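Local coordinates for protein pyruvate kinase (Cryptosporidium parvum, PDB 4DRS) that probably catalyses the last step of glycolysis, transferring the phosphoryl group of phosphoenolpyruvate to ADP to give pyruvate and ATP, at residues E60-L65 / Q90-A95. Numbering follows the deposited sequence.
Sequences ESLIGL and QNIREA. With ACT (acetate ion), chain I.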
# COMPACT_ATOMS: atom_id res chain seq x y z
N GLU A 60 12.35 51.00 7.30
CA GLU A 60 11.02 50.79 7.87
C GLU A 60 10.22 49.76 7.09
O GLU A 60 9.62 48.85 7.68
CB GLU A 60 10.26 52.12 7.97
CG GLU A 60 9.02 52.07 8.85
CD GLU A 60 9.31 51.63 10.28
OE1 GLU A 60 10.24 52.19 10.90
OE2 GLU A 60 8.59 50.73 10.78
N SER A 61 10.21 49.90 5.76
CA SER A 61 9.50 48.95 4.89
C SER A 61 10.10 47.55 4.94
O SER A 61 9.37 46.56 4.92
CB SER A 61 9.52 49.44 3.44
OG SER A 61 8.77 50.62 3.30
N LEU A 62 11.43 47.48 5.01
CA LEU A 62 12.11 46.19 5.06
C LEU A 62 11.84 45.44 6.37
O LEU A 62 11.64 44.23 6.36
CB LEU A 62 13.61 46.38 4.80
CG LEU A 62 13.95 46.69 3.33
CD1 LEU A 62 15.31 47.35 3.19
CD2 LEU A 62 13.87 45.43 2.48
N ILE A 63 11.81 46.17 7.48
CA ILE A 63 11.40 45.62 8.77
C ILE A 63 9.99 45.04 8.66
O ILE A 63 9.74 43.91 9.08
CB ILE A 63 11.46 46.68 9.89
CG1 ILE A 63 12.91 47.02 10.23
CG2 ILE A 63 10.72 46.21 11.13
CD1 ILE A 63 13.05 48.23 11.13
N GLY A 64 9.09 45.82 8.06
CA GLY A 64 7.72 45.38 7.80
C GLY A 64 7.68 44.07 7.03
O GLY A 64 6.96 43.15 7.41
N LEU A 65 8.48 43.98 5.97
CA LEU A 65 8.56 42.77 5.15
C LEU A 65 9.03 41.55 5.94
O LEU A 65 8.52 40.44 5.73
CB LEU A 65 9.45 42.99 3.93
CG LEU A 65 8.94 43.94 2.85
CD1 LEU A 65 10.03 44.19 1.82
CD2 LEU A 65 7.67 43.42 2.19
N GLN A 90 22.53 47.98 2.40
CA GLN A 90 22.72 48.56 3.73
C GLN A 90 21.42 48.59 4.51
O GLN A 90 21.38 48.28 5.70
CB GLN A 90 23.27 49.98 3.61
CG GLN A 90 24.72 50.07 3.16
CD GLN A 90 25.21 51.50 3.12
OE1 GLN A 90 24.60 52.37 2.49
NE2 GLN A 90 26.32 51.75 3.79
N ASN A 91 20.35 48.97 3.81
CA ASN A 91 19.02 49.02 4.39
C ASN A 91 18.52 47.64 4.82
O ASN A 91 17.95 47.51 5.91
CB ASN A 91 18.05 49.69 3.42
CG ASN A 91 18.30 51.18 3.30
OD1 ASN A 91 19.17 51.74 3.97
ND2 ASN A 91 17.52 51.84 2.44
N ILE A 92 18.74 46.62 3.98
CA ILE A 92 18.37 45.24 4.32
C ILE A 92 19.07 44.81 5.61
O ILE A 92 18.42 44.29 6.52
CB ILE A 92 18.69 44.24 3.17
CG1 ILE A 92 17.82 44.53 1.94
CG2 ILE A 92 18.48 42.80 3.63
CD1 ILE A 92 18.34 43.91 0.65
N ARG A 93 20.37 45.05 5.68
CA ARG A 93 21.18 44.66 6.84
C ARG A 93 20.84 45.44 8.11
O ARG A 93 20.83 44.87 9.20
CB ARG A 93 22.67 44.71 6.51
CG ARG A 93 23.10 43.49 5.70
CD ARG A 93 24.54 43.56 5.20
NE ARG A 93 24.85 42.34 4.47
CZ ARG A 93 25.89 42.18 3.65
NH1 ARG A 93 26.75 43.17 3.44
NH2 ARG A 93 26.07 41.02 3.04
N GLU A 94 20.55 46.73 7.96
CA GLU A 94 20.11 47.55 9.08
C GLU A 94 18.76 47.05 9.59
O GLU A 94 18.55 46.92 10.80
CB GLU A 94 20.03 49.03 8.68
CG GLU A 94 19.64 49.97 9.82
CD GLU A 94 19.68 51.44 9.44
OE1 GLU A 94 20.36 51.80 8.45
OE2 GLU A 94 19.04 52.25 10.15
N ALA A 95 17.85 46.77 8.66
CA ALA A 95 16.54 46.23 9.00
C ALA A 95 16.65 44.87 9.70
O ALA A 95 15.91 44.59 10.64
CB ALA A 95 15.66 46.12 7.77
C ACT I . 28.62 46.07 3.74
O ACT I . 27.38 46.19 3.62
OXT ACT I . 29.24 45.09 3.28
CH3 ACT I . 29.39 47.12 4.48
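L62 reaches from helix 59-68 to the flank of helix 82-97, and A95 meets it there with a bare methyl group; the segments meet by van der Waals packing of L62, I63, N91, I92 and A95, part of it on the backbone. The leucine works at two levels. Its CB rests on A95 CB at 3.6 Å, while CD1 extends further and lies against the backbone between N91 and I92, 3.6 Å from I92 N and equally close to N91 CB. With L62 CG anti to its own carbonyl carbon (chi1 of L62 -73°), the branched end is carried across the interface. There it crosses the side chain of N91 nearly at right angles. The CB of I92 points away from helix 59-68, yet its CG1 still comes within 4.0 Å of L62 CD1. The small A95 also receives I63, whose CG1 packs on A95 CB at 3.8 Å; I63 CA and A95 CA, 5.2 Å apart, are the nearest CA pair across the two segments. The axes of the two segments pass 8.6 Å apart at a crossing angle of -56°.

Polar groups are engaged elsewhere. N91 ND2 hydrogen-bonds to N57 O, just before helix 59-68. R93 points away from the interface: NH1 donates a bent bond (137°, 3.1 Å) to O of an acetate ion, probably from the crystallisation liquor, and NH2 bonds to Y228 O.

The pair joins successive outer helices of the TIM barrel, those following strands 47-51 and 72-76. Beneath them L62 touches I52 and I92 packs on I106 of strand 105-109, while S61 and L65 adjoin helix 371-386.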